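Local coordinates for protein succinyl-CoA ligase (ADP-forming) subunit alpha (Methanosaeta concilii, PDB 6HXI) that binds coenzyme A and combines, in one chain, a CoA-ligase module with a helical region of the citrate synthase family, at residues 170-175 and 191-196; 162-167 and 185-190; 412-417 and 578-583; 405-410 and 503-508. All coordinates share one frame; numbering follows the deposited sequence.

Contact 1: residues 170-175 and 191-196; sequences GCVGFV and RNSDGI
Gly170 N donates to Ile196 O over 2.9 Å, the N-H approaching from well above the carbonyl plane. The next residue back on the other side, Gly195, gives its carbonyl oxygen to Val172 N in a weak bond of 3.3 Å, and Gly170 CA lies 3.2 Å from the same Gly195 O in a CA-H...O contact. The alpha carbon of Gly170 thus sits directly on the incoming backbone, close against the carbonyl oxygens of Asp194 and Gly195.

At the turn before strand 196-201, Asp194 directs its carboxylate to the other segment. Its CG is tucked between backbone N and carbonyl carbon (chi1 54°), which brings OD1 to 3.0 Å from Cys171 N; the N-H meets the carboxylate from above its plane. Ser193 OG accepts from Gly195 N at 3.1 Å, an ST turn, and is also hydrogen-bonded to Ile189 O at the end of the helix. One of its neighbours is Val172, whose CG2 comes within 3.5 Å of Ser193 OG.

Beyond the turn, Val172 and Ile196 form a parallel bridge from which their side chains diverge. Ile196 CG2 packs on Phe174 CB at 3.9 Å, and the rest of the side chain meets Phe186 and Ile189 of helix 179-192. Strand 172-176, helix 179-192 and strand 196-201 make a beta-alpha-beta crossover, and this contact is where its second parallel strand begins.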
loop_
_atom_site.group_PDB
_atom_site.type_symbol
_atom_site.label_atom_id
_atom_site.label_comp_id
_atom_site.label_asym_id
_atom_site.label_seq_id
_atom_site.Cartn_x
_atom_site.Cartn_y
_atom_site.Cartn_z
ATOM N N GLY B 170 -41.215 -19.430 -43.837
ATOM C CA GLY B 170 -42.250 -20.256 -44.445
ATOM C C GLY B 170 -43.278 -19.346 -45.092
ATOM O O GLY B 170 -42.966 -18.199 -45.417
ATOM N N CYS B 171 -44.515 -19.817 -45.236
ATOM C CA CYS B 171 -45.612 -19.077 -45.876
ATOM C C CYS B 171 -46.696 -18.600 -44.905
ATOM O O CYS B 171 -47.662 -17.968 -45.346
ATOM C CB CYS B 171 -46.221 -19.933 -46.980
ATOM S SG CYS B 171 -47.341 -21.224 -46.371
ATOM N N VAL B 172 -46.574 -18.932 -43.604
ATOM C CA VAL B 172 -47.601 -18.633 -42.598
ATOM C C VAL B 172 -47.400 -17.297 -41.884
ATOM O O VAL B 172 -46.339 -17.039 -41.330
ATOM C CB VAL B 172 -47.782 -19.804 -41.582
ATOM C CG1 VAL B 172 -49.029 -19.605 -40.710
ATOM C CG2 VAL B 172 -47.839 -21.161 -42.302
ATOM N N GLY B 173 -48.458 -16.496 -41.858
ATOM C CA GLY B 173 -48.519 -15.235 -41.127
ATOM C C GLY B 173 -49.295 -15.506 -39.865
ATOM O O GLY B 173 -50.483 -15.805 -39.935
ATOM N N PHE B 174 -48.616 -15.483 -38.708
ATOM C CA PHE B 174 -49.214 -15.825 -37.413
ATOM C C PHE B 174 -49.405 -14.655 -36.423
ATOM O O PHE B 174 -48.482 -13.865 -36.213
ATOM C CB PHE B 174 -48.401 -16.954 -36.724
ATOM C CG PHE B 174 -49.067 -17.434 -35.463
ATOM C CD1 PHE B 174 -50.182 -18.260 -35.519
ATOM C CD2 PHE B 174 -48.645 -16.978 -34.220
ATOM C CE1 PHE B 174 -50.852 -18.635 -34.352
ATOM C CE2 PHE B 174 -49.317 -17.352 -33.055
ATOM C CZ PHE B 174 -50.407 -18.184 -33.126
ATOM N N VAL B 175 -50.557 -14.634 -35.717
ATOM C CA VAL B 175 -50.823 -13.626 -34.682
ATOM C C VAL B 175 -51.602 -14.245 -33.486
ATOM O O VAL B 175 -52.586 -14.974 -33.667
ATOM C CB VAL B 175 -51.477 -12.320 -35.254
ATOM C CG1 VAL B 175 -52.904 -12.544 -35.718
ATOM C CG2 VAL B 175 -51.407 -11.161 -34.260
ATOM N N ARG B 191 -44.408 -28.078 -37.858
ATOM C CA ARG B 191 -44.679 -29.512 -37.998
ATOM C C ARG B 191 -45.816 -29.810 -38.988
ATOM O O ARG B 191 -45.948 -30.942 -39.454
ATOM C CB ARG B 191 -45.020 -30.120 -36.627
ATOM C CG ARG B 191 -43.848 -30.270 -35.680
ATOM C CD ARG B 191 -44.307 -30.941 -34.413
ATOM N NE ARG B 191 -43.192 -31.197 -33.505
ATOM C CZ ARG B 191 -43.293 -31.857 -32.354
ATOM N NH1 ARG B 191 -42.222 -32.040 -31.591
ATOM N NH2 ARG B 191 -44.467 -32.340 -31.957
ATOM N N ASN B 192 -46.648 -28.809 -39.287
ATOM C CA ASN B 192 -47.823 -28.979 -40.128
ATOM C C ASN B 192 -47.848 -28.095 -41.393
ATOM O O ASN B 192 -48.855 -28.066 -42.101
ATOM C CB ASN B 192 -49.078 -28.766 -39.268
ATOM C CG ASN B 192 -49.309 -29.869 -38.248
ATOM O OD1 ASN B 192 -49.788 -30.963 -38.569
ATOM N ND2 ASN B 192 -49.007 -29.600 -36.992
ATOM N N SER B 193 -46.738 -27.418 -41.701
ATOM C CA SER B 193 -46.583 -26.570 -42.891
ATOM C C SER B 193 -45.096 -26.315 -43.150
ATOM O O SER B 193 -44.255 -27.006 -42.561
ATOM C CB SER B 193 -47.331 -25.247 -42.715
ATOM O OG SER B 193 -46.715 -24.405 -41.761
ATOM N N ASP B 194 -44.765 -25.302 -43.992
ATOM C CA ASP B 194 -43.367 -24.910 -44.211
ATOM C C ASP B 194 -42.900 -23.922 -43.130
ATOM O O ASP B 194 -41.808 -23.367 -43.214
ATOM C CB ASP B 194 -43.095 -24.399 -45.635
ATOM C CG ASP B 194 -43.967 -23.270 -46.158
ATOM O OD1 ASP B 194 -44.821 -22.762 -45.387
ATOM O OD2 ASP B 194 -43.810 -22.904 -47.348
ATOM N N GLY B 195 -43.744 -23.731 -42.118
ATOM C CA GLY B 195 -43.459 -22.869 -40.983
ATOM C C GLY B 195 -43.902 -21.435 -41.161
ATOM O O GLY B 195 -44.418 -21.056 -42.217
ATOM N N ILE B 196 -43.704 -20.638 -40.120
ATOM C CA ILE B 196 -44.049 -19.222 -40.164
ATOM C C ILE B 196 -43.085 -18.416 -41.034
ATOM O O ILE B 196 -41.894 -18.706 -41.116
ATOM C CB ILE B 196 -44.212 -18.545 -38.757
ATOM C CG1 ILE B 196 -42.909 -18.542 -37.943
ATOM C CG2 ILE B 196 -45.358 -19.138 -37.951
ATOM C CD1 ILE B 196 -42.357 -17.193 -37.605
#

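Contact 2: residues 162-167 and 185-190; sequences IASKLY and AFNIIS
Leu166 and Ser164, in the turn that ends helix 158-163, pack against Phe186, Asn187 and Ser190 along one side of helix 179-192, a buried contact joined by van der Waals packing and bridged by one water.

The alpha carbons come nearest at Ser164 and Asn187. Ser164 OG lies 3.4 Å from Asn187 CA, against the helix backbone, while the Ser164 carbonyl oxygen rests 3.2 Å from Ser190 CB. The hydroxyl of Ser190 is held between backbone N and carbonyl carbon (chi1 72°), a torsion that swings it back along its own helix to donate to Asn187 O at 2.9 Å. It also accepts from a water, 2.8 Å from Ser190 OG, which donates its other hydrogen to Ala163 O at 2.7 Å. The hydroxyl therefore both donates and accepts, and through the water the carbonyl of Ala163, last residue of helix 158-163, is linked to the neighbouring helix.

On the apolar side, Leu166 runs roughly perpendicular to Phe186. Both methyls take part: Leu166 CD1 meets the ring obliquely, 3.9 Å from Phe186 CD2, and Leu166 CD2 lies 4.1 Å from Phe186 CG. Ile196 of strand 196-201 packs on both residues.

Lys165 stays at the margin and carries its amine to a salt bridge with Glu330. With positive phi, and its N bonded to Ile162 O, Lys165 is the C-prime residue of the Schellman motif that ends helix 158-163.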
loop_
_atom_site.group_PDB
_atom_site.type_symbol
_atom_site.label_atom_id
_atom_site.label_comp_id
_atom_site.label_asym_id
_atom_site.label_seq_id
_atom_site.Cartn_x
_atom_site.Cartn_y
_atom_site.Cartn_z
ATOM N N ILE B 162 -33.882 -23.871 -33.780
ATOM C CA ILE B 162 -33.453 -24.914 -34.716
ATOM C C ILE B 162 -34.550 -25.969 -34.886
ATOM O O ILE B 162 -34.950 -26.247 -36.024
ATOM C CB ILE B 162 -32.074 -25.510 -34.312
ATOM C CG1 ILE B 162 -30.955 -24.459 -34.497
ATOM C CG2 ILE B 162 -31.780 -26.766 -35.114
ATOM C CD1 ILE B 162 -29.683 -24.689 -33.661
ATOM N N ALA B 163 -35.073 -26.513 -33.765
ATOM C CA ALA B 163 -36.137 -27.547 -33.782
ATOM C C ALA B 163 -37.414 -27.086 -34.483
ATOM O O ALA B 163 -38.107 -27.902 -35.089
ATOM C CB ALA B 163 -36.461 -27.999 -32.363
ATOM N N SER B 164 -37.736 -25.787 -34.387
ATOM C CA SER B 164 -38.918 -25.221 -35.036
ATOM C C SER B 164 -38.603 -24.612 -36.412
ATOM O O SER B 164 -39.491 -24.024 -37.032
ATOM C CB SER B 164 -39.618 -24.227 -34.116
ATOM O OG SER B 164 -40.318 -24.930 -33.101
ATOM N N LYS B 165 -37.344 -24.781 -36.899
ATOM C CA LYS B 165 -36.880 -24.299 -38.205
ATOM C C LYS B 165 -37.194 -22.801 -38.445
ATOM O O LYS B 165 -37.628 -22.401 -39.529
ATOM C CB LYS B 165 -37.413 -25.196 -39.354
ATOM C CG LYS B 165 -36.983 -26.662 -39.290
ATOM C CD LYS B 165 -37.421 -27.448 -40.537
ATOM C CE LYS B 165 -38.794 -28.065 -40.392
ATOM N NZ LYS B 165 -39.253 -28.718 -41.651
ATOM N N LEU B 166 -36.966 -21.989 -37.424
ATOM C CA LEU B 166 -37.217 -20.553 -37.433
ATOM C C LEU B 166 -36.094 -19.707 -38.041
ATOM O O LEU B 166 -36.255 -18.498 -38.170
ATOM C CB LEU B 166 -37.570 -20.065 -36.008
ATOM C CG LEU B 166 -38.890 -20.631 -35.427
ATOM C CD1 LEU B 166 -38.988 -20.366 -33.951
ATOM C CD2 LEU B 166 -40.127 -20.087 -36.181
ATOM N N TYR B 167 -34.980 -20.334 -38.437
ATOM C CA TYR B 167 -33.832 -19.684 -39.085
ATOM C C TYR B 167 -34.088 -19.447 -40.603
ATOM O O TYR B 167 -33.283 -18.767 -41.251
ATOM C CB TYR B 167 -32.527 -20.491 -38.850
ATOM C CG TYR B 167 -32.683 -21.968 -39.142
ATOM C CD1 TYR B 167 -32.541 -22.461 -40.438
ATOM C CD2 TYR B 167 -33.026 -22.864 -38.137
ATOM C CE1 TYR B 167 -32.735 -23.812 -40.721
ATOM C CE2 TYR B 167 -33.215 -24.214 -38.408
ATOM C CZ TYR B 167 -33.078 -24.684 -39.702
ATOM O OH TYR B 167 -33.231 -26.020 -39.966
ATOM N N ALA B 185 -47.205 -22.305 -30.850
ATOM C CA ALA B 185 -47.734 -22.178 -32.222
ATOM C C ALA B 185 -46.623 -22.291 -33.263
ATOM O O ALA B 185 -46.830 -22.940 -34.266
ATOM C CB ALA B 185 -48.479 -20.866 -32.393
ATOM N N PHE B 186 -45.442 -21.706 -33.006
ATOM C CA PHE B 186 -44.282 -21.822 -33.902
ATOM C C PHE B 186 -43.918 -23.306 -34.126
ATOM O O PHE B 186 -43.699 -23.724 -35.273
ATOM C CB PHE B 186 -43.082 -21.017 -33.357
ATOM C CG PHE B 186 -43.194 -19.510 -33.503
ATOM C CD1 PHE B 186 -44.151 -18.938 -34.349
ATOM C CD2 PHE B 186 -42.345 -18.664 -32.807
ATOM C CE1 PHE B 186 -44.265 -17.547 -34.472
ATOM C CE2 PHE B 186 -42.454 -17.272 -32.943
ATOM C CZ PHE B 186 -43.397 -16.730 -33.792
ATOM N N ASN B 187 -43.955 -24.105 -33.035
ATOM C CA ASN B 187 -43.710 -25.545 -33.052
ATOM C C ASN B 187 -44.812 -26.279 -33.825
ATOM O O ASN B 187 -44.495 -27.116 -34.674
ATOM C CB ASN B 187 -43.579 -26.089 -31.631
ATOM C CG ASN B 187 -43.474 -27.594 -31.532
ATOM O OD1 ASN B 187 -44.412 -28.270 -31.103
ATOM N ND2 ASN B 187 -42.331 -28.148 -31.914
ATOM N N ILE B 188 -46.098 -25.980 -33.521
ATOM C CA ILE B 188 -47.266 -26.583 -34.165
ATOM C C ILE B 188 -47.168 -26.386 -35.686
ATOM O O ILE B 188 -47.158 -27.369 -36.428
ATOM C CB ILE B 188 -48.602 -25.994 -33.584
ATOM C CG1 ILE B 188 -48.812 -26.293 -32.057
ATOM C CG2 ILE B 188 -49.828 -26.419 -34.404
ATOM C CD1 ILE B 188 -49.101 -27.722 -31.631
ATOM N N ILE B 189 -47.052 -25.116 -36.130
ATOM C CA ILE B 189 -47.003 -24.665 -37.532
ATOM C C ILE B 189 -45.810 -25.268 -38.322
ATOM O O ILE B 189 -46.011 -25.708 -39.460
ATOM C CB ILE B 189 -47.066 -23.107 -37.587
ATOM C CG1 ILE B 189 -48.488 -22.623 -37.199
ATOM C CG2 ILE B 189 -46.637 -22.550 -38.945
ATOM C CD1 ILE B 189 -48.580 -21.243 -36.586
ATOM N N SER B 190 -44.605 -25.315 -37.730
ATOM C CA SER B 190 -43.423 -25.895 -38.380
ATOM C C SER B 190 -43.608 -27.392 -38.684
ATOM O O SER B 190 -43.013 -27.909 -39.641
ATOM C CB SER B 190 -42.184 -25.714 -37.514
ATOM O OG SER B 190 -42.226 -26.560 -36.379
HETATM O O HOH W 1 -40.349 -28.596 -36.480
#

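Contact 3: residues 412-417 and 578-583; sequences VADHGP and LGRSIG. With ACT (acetate ion), chain L.
In the citrate synthase-like region, a corner holding an acetate ion in this crystal forms where Arg580, on helix 571-594, reaches across the loop that follows helix 399-412 and takes hold of the Val412 carbonyl. Arg580 NE donates to Val412 O at 2.7 Å, nearly straight (161°) and exactly in the guanidinium plane; NH1 adds a weak bond to the same oxygen. From the far edge, Arg580 NH2 donates to acetate OXT at 2.8 Å. The arginine chain is bent at chi2 and chi3 (53° and 56°), folding its end back over the loop, so that His415 N lies above the centre of one guanidinium face. The acetate, probably from the crystallisation liquor, also lies close to the imidazole, its O 3.2 Å from His415 CD2.

The loop and the helix come together at two glycines, in a region composed largely of helices. Ala413 CA makes a CA-H...O contact of 3.3 Å with Gly579 O, and Val412 CG2 lies over Gly579 CA at 3.9 Å. One turn on, Gly583 N donates weakly to Ala413 O at 2.9 Å, while Asp414 OD1 touches Gly583 CA at 3.2 Å. The other carboxylate oxygen, OD2, accepts from Gly416 N in an Asx turn and is also bonded to His587 and to Ser360 of the second subunit. That subunit meets the helix as well: its Trp392 donates to Ile582 O.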
loop_
_atom_site.group_PDB
_atom_site.type_symbol
_atom_site.label_atom_id
_atom_site.label_comp_id
_atom_site.label_asym_id
_atom_site.label_seq_id
_atom_site.Cartn_x
_atom_site.Cartn_y
_atom_site.Cartn_z
ATOM N N VAL B 412 -2.181 -2.194 21.935
ATOM C CA VAL B 412 -1.355 -1.752 20.813
ATOM C C VAL B 412 -2.091 -0.743 19.905
ATOM O O VAL B 412 -1.511 -0.336 18.902
ATOM C CB VAL B 412 -0.712 -2.909 20.004
ATOM C CG1 VAL B 412 0.039 -3.891 20.914
ATOM C CG2 VAL B 412 -1.743 -3.659 19.144
ATOM N N ALA B 413 -3.336 -0.335 20.235
ATOM C CA ALA B 413 -4.149 0.570 19.390
ATOM C C ALA B 413 -3.379 1.815 18.922
ATOM O O ALA B 413 -3.426 2.162 17.750
ATOM C CB ALA B 413 -5.430 0.963 20.073
ATOM N N ASP B 414 -2.629 2.418 19.822
ATOM C CA ASP B 414 -1.839 3.566 19.467
ATOM C C ASP B 414 -0.720 3.791 20.438
ATOM O O ASP B 414 -0.880 3.536 21.606
ATOM C CB ASP B 414 -2.698 4.847 19.420
ATOM C CG ASP B 414 -2.031 5.851 18.497
ATOM O OD1 ASP B 414 -1.782 5.494 17.312
ATOM O OD2 ASP B 414 -1.609 6.928 18.999
ATOM N N HIS B 415 0.369 4.369 19.964
ATOM C CA HIS B 415 1.490 4.734 20.788
ATOM C C HIS B 415 1.974 6.165 20.430
ATOM O O HIS B 415 3.150 6.477 20.546
ATOM C CB HIS B 415 2.610 3.677 20.751
ATOM C CG HIS B 415 3.512 3.749 21.955
ATOM N ND1 HIS B 415 3.013 3.994 23.239
ATOM C CD2 HIS B 415 4.845 3.571 22.044
ATOM C CE1 HIS B 415 4.063 3.970 24.046
ATOM N NE2 HIS B 415 5.192 3.752 23.366
ATOM N N GLY B 416 1.030 7.038 20.119
ATOM C CA GLY B 416 1.321 8.438 19.843
ATOM C C GLY B 416 1.671 8.621 18.382
ATOM O O GLY B 416 1.855 7.646 17.625
ATOM N N PRO B 417 1.751 9.897 17.966
ATOM C CA PRO B 417 1.960 10.208 16.539
ATOM C C PRO B 417 3.383 10.117 16.014
ATOM O O PRO B 417 3.594 10.218 14.822
ATOM C CB PRO B 417 1.470 11.659 16.472
ATOM C CG PRO B 417 1.869 12.248 17.792
ATOM C CD PRO B 417 1.523 11.132 18.758
ATOM N N LEU B 578 -3.525 -5.021 12.869
ATOM C CA LEU B 578 -4.944 -4.852 13.108
ATOM C C LEU B 578 -5.168 -3.848 14.263
ATOM O O LEU B 578 -5.958 -2.900 14.131
ATOM C CB LEU B 578 -5.558 -6.230 13.397
ATOM C CG LEU B 578 -7.050 -6.253 13.732
ATOM C CD1 LEU B 578 -7.896 -5.934 12.526
ATOM C CD2 LEU B 578 -7.435 -7.566 14.303
ATOM N N GLY B 579 -4.490 -4.052 15.385
ATOM C CA GLY B 579 -4.628 -3.128 16.499
ATOM C C GLY B 579 -4.104 -1.737 16.205
ATOM O O GLY B 579 -4.808 -0.756 16.427
ATOM N N ARG B 580 -2.886 -1.625 15.657
ATOM C CA ARG B 580 -2.299 -0.301 15.382
ATOM C C ARG B 580 -3.064 0.454 14.253
ATOM O O ARG B 580 -2.993 1.671 14.206
ATOM C CB ARG B 580 -0.781 -0.395 15.152
ATOM C CG ARG B 580 -0.024 0.936 14.968
ATOM C CD ARG B 580 -0.281 1.946 16.101
ATOM N NE ARG B 580 0.058 1.302 17.372
ATOM C CZ ARG B 580 1.265 1.294 17.903
ATOM N NH1 ARG B 580 1.507 0.592 18.999
ATOM N NH2 ARG B 580 2.232 2.033 17.374
ATOM N N SER B 581 -3.945 -0.233 13.488
ATOM C CA SER B 581 -4.793 0.391 12.459
ATOM C C SER B 581 -5.730 1.374 13.078
ATOM O O SER B 581 -6.073 2.363 12.460
ATOM C CB SER B 581 -5.620 -0.671 11.741
ATOM O OG SER B 581 -4.703 -1.189 10.793
ATOM N N ILE B 582 -6.202 1.055 14.260
ATOM C CA ILE B 582 -7.079 1.902 15.015
ATOM C C ILE B 582 -6.443 3.259 15.228
ATOM O O ILE B 582 -7.125 4.241 15.013
ATOM C CB ILE B 582 -7.455 1.256 16.405
ATOM C CG1 ILE B 582 -8.267 -0.031 16.193
ATOM C CG2 ILE B 582 -8.266 2.245 17.246
ATOM C CD1 ILE B 582 -8.401 -0.971 17.447
ATOM N N GLY B 583 -5.236 3.306 15.795
ATOM C CA GLY B 583 -4.582 4.597 16.062
ATOM C C GLY B 583 -4.143 5.271 14.770
ATOM O O GLY B 583 -4.179 6.501 14.655
HETATM C C ACT L . 5.237 0.740 19.217
HETATM O O ACT L . 5.050 0.747 20.481
HETATM O OXT ACT L . 4.800 1.620 18.433
HETATM C CH3 ACT L . 6.077 -0.433 18.598
#

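Contact 4: residues 405-410 and 503-508; sequences IELVIQ and QLLISY
Leu407 and Leu505 lie alongside each other, pointing opposite ways, between two nearly antiparallel helices, with Leu505 CD2 4.1 Å from Leu407 CG. The same Leu505 methyl meets Val408 from another quarter: here the two side chains are roughly perpendicular, and Leu505 CD2 comes to 3.9 Å from Val408 CG2. One branch of Leu505 is thus shared by two consecutive residues of the facing helix.

Leu407, with CG anti to the backbone N (chi1 -180°), extends across the gap and also runs counter to Tyr508. Its CD2 methyl settles at the root of that ring, 3.7 Å from Tyr508 CG and 3.8 Å from Tyr508 CB, approaching it obliquely. The two helices, 399-412 and 500-512, belong to the largely helical citrate synthase-like region, and their axes here stand 10.9 Å apart at 171°, a spacing that leaves side chains to make nearly all of the contact.

Tyr508 OH is hydrogen-bonded to Tyr400 O, and the ring meets that of His403. Leu505 also packs on Cys543 and Ile544 of helix 540-555, whereas Leu378 of the second subunit covers Leu407 and Leu504.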
loop_
_atom_site.group_PDB
_atom_site.type_symbol
_atom_site.label_atom_id
_atom_site.label_comp_id
_atom_site.label_asym_id
_atom_site.label_seq_id
_atom_site.Cartn_x
_atom_site.Cartn_y
_atom_site.Cartn_z
ATOM N N ILE B 405 -6.700 -11.694 23.194
ATOM C CA ILE B 405 -6.555 -11.130 21.852
ATOM C C ILE B 405 -7.114 -9.706 21.829
ATOM O O ILE B 405 -6.434 -8.799 21.339
ATOM C CB ILE B 405 -7.217 -12.038 20.774
ATOM C CG1 ILE B 405 -6.391 -13.346 20.613
ATOM C CG2 ILE B 405 -7.333 -11.264 19.416
ATOM C CD1 ILE B 405 -7.104 -14.447 19.818
ATOM N N GLU B 406 -8.300 -9.512 22.424
ATOM C CA GLU B 406 -8.947 -8.201 22.484
ATOM C C GLU B 406 -8.178 -7.219 23.380
ATOM O O GLU B 406 -8.133 -6.035 23.071
ATOM C CB GLU B 406 -10.374 -8.348 22.954
ATOM C CG GLU B 406 -11.227 -9.109 21.927
ATOM C CD GLU B 406 -12.707 -9.199 22.255
ATOM O OE1 GLU B 406 -13.387 -10.106 21.727
ATOM O OE2 GLU B 406 -13.200 -8.341 23.019
ATOM N N LEU B 407 -7.531 -7.722 24.465
ATOM C CA LEU B 407 -6.705 -6.890 25.344
ATOM C C LEU B 407 -5.478 -6.367 24.582
ATOM O O LEU B 407 -5.166 -5.200 24.702
ATOM C CB LEU B 407 -6.299 -7.711 26.568
ATOM C CG LEU B 407 -5.427 -7.112 27.685
ATOM C CD1 LEU B 407 -6.125 -5.899 28.355
ATOM C CD2 LEU B 407 -5.202 -8.195 28.808
ATOM N N VAL B 408 -4.787 -7.235 23.836
ATOM C CA VAL B 408 -3.605 -6.908 23.041
ATOM C C VAL B 408 -3.965 -5.806 22.010
ATOM O O VAL B 408 -3.235 -4.834 21.916
ATOM C CB VAL B 408 -3.016 -8.168 22.356
ATOM C CG1 VAL B 408 -2.008 -7.776 21.254
ATOM C CG2 VAL B 408 -2.395 -9.089 23.392
ATOM N N ILE B 409 -5.111 -5.957 21.289
ATOM C CA ILE B 409 -5.604 -4.972 20.324
ATOM C C ILE B 409 -5.757 -3.597 20.952
ATOM O O ILE B 409 -5.309 -2.626 20.368
ATOM C CB ILE B 409 -6.900 -5.468 19.640
ATOM C CG1 ILE B 409 -6.609 -6.646 18.764
ATOM C CG2 ILE B 409 -7.602 -4.370 18.828
ATOM C CD1 ILE B 409 -7.932 -7.376 18.223
ATOM N N GLN B 410 -6.349 -3.505 22.173
ATOM C CA GLN B 410 -6.507 -2.241 22.914
ATOM C C GLN B 410 -5.191 -1.657 23.336
ATOM O O GLN B 410 -4.963 -0.456 23.222
ATOM C CB GLN B 410 -7.392 -2.468 24.133
ATOM C CG GLN B 410 -8.803 -2.852 23.703
ATOM C CD GLN B 410 -9.605 -3.257 24.915
ATOM O OE1 GLN B 410 -9.929 -2.454 25.750
ATOM N NE2 GLN B 410 -9.919 -4.512 25.031
ATOM N N GLN B 503 2.456 -4.584 32.454
ATOM C CA GLN B 503 1.906 -5.068 33.708
ATOM C C GLN B 503 0.468 -5.509 33.562
ATOM O O GLN B 503 0.106 -6.538 34.118
ATOM C CB GLN B 503 2.103 -4.058 34.849
ATOM C CG GLN B 503 2.136 -4.677 36.265
ATOM C CD GLN B 503 2.966 -5.944 36.417
ATOM O OE1 GLN B 503 4.215 -5.932 36.381
ATOM N NE2 GLN B 503 2.271 -7.066 36.611
ATOM N N LEU B 504 -0.315 -4.783 32.751
ATOM C CA LEU B 504 -1.701 -5.141 32.440
ATOM C C LEU B 504 -1.764 -6.533 31.763
ATOM O O LEU B 504 -2.573 -7.355 32.163
ATOM C CB LEU B 504 -2.346 -4.061 31.549
ATOM C CG LEU B 504 -2.765 -2.783 32.303
ATOM C CD1 LEU B 504 -2.519 -1.505 31.451
ATOM C CD2 LEU B 504 -4.211 -2.880 32.791
ATOM N N LEU B 505 -0.844 -6.803 30.815
ATOM C CA LEU B 505 -0.731 -8.071 30.070
ATOM C C LEU B 505 -0.275 -9.215 30.934
ATOM O O LEU B 505 -0.900 -10.273 30.938
ATOM C CB LEU B 505 0.178 -7.916 28.846
ATOM C CG LEU B 505 -0.336 -7.105 27.685
ATOM C CD1 LEU B 505 0.781 -6.725 26.762
ATOM C CD2 LEU B 505 -1.432 -7.844 26.909
ATOM N N ILE B 506 0.776 -9.004 31.705
ATOM C CA ILE B 506 1.286 -10.008 32.628
ATOM C C ILE B 506 0.301 -10.312 33.762
ATOM O O ILE B 506 0.168 -11.494 34.140
ATOM C CB ILE B 506 2.664 -9.577 33.176
ATOM C CG1 ILE B 506 3.760 -9.725 32.103
ATOM C CG2 ILE B 506 2.989 -10.326 34.480
ATOM C CD1 ILE B 506 5.246 -9.483 32.661
ATOM N N SER B 507 -0.342 -9.279 34.350
ATOM C CA SER B 507 -1.267 -9.549 35.468
ATOM C C SER B 507 -2.464 -10.414 34.987
ATOM O O SER B 507 -2.784 -11.434 35.595
ATOM C CB SER B 507 -1.679 -8.271 36.206
ATOM O OG SER B 507 -2.190 -7.267 35.344
ATOM N N TYR B 508 -2.994 -10.091 33.819
ATOM C CA TYR B 508 -4.049 -10.895 33.205
ATOM C C TYR B 508 -3.635 -12.385 32.964
ATOM O O TYR B 508 -4.415 -13.276 33.269
ATOM C CB TYR B 508 -4.558 -10.214 31.912
ATOM C CG TYR B 508 -5.697 -10.969 31.256
ATOM C CD1 TYR B 508 -7.016 -10.740 31.636
ATOM C CD2 TYR B 508 -5.448 -12.021 30.377
ATOM C CE1 TYR B 508 -8.062 -11.514 31.134
ATOM C CE2 TYR B 508 -6.489 -12.796 29.856
ATOM C CZ TYR B 508 -7.794 -12.513 30.210
ATOM O OH TYR B 508 -8.818 -13.268 29.719
#

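From the N terminus, the chain opens contact 2 at 162-167 and contact 1 at 170-175, then closes contact 2 on helix 179-192 and contact 1 just after it, so the two loops cross. They touch through Phe174 with Ala185 and Ile189, fastening the turn after helix 158-163 to the beta-alpha-beta unit. Far along the chain, contact 4 opens at 405-410 and contact 3 at 412-417; contact 4 closes at 503-508 and contact 3 at 578-583, again crossing. Together they join helix 399-412 and the loop after it to helices 500-512 and 571-594, and Ile409 packs on Leu578 and Ile582 between them. The two pairs lie on opposite sides of the chain's centre.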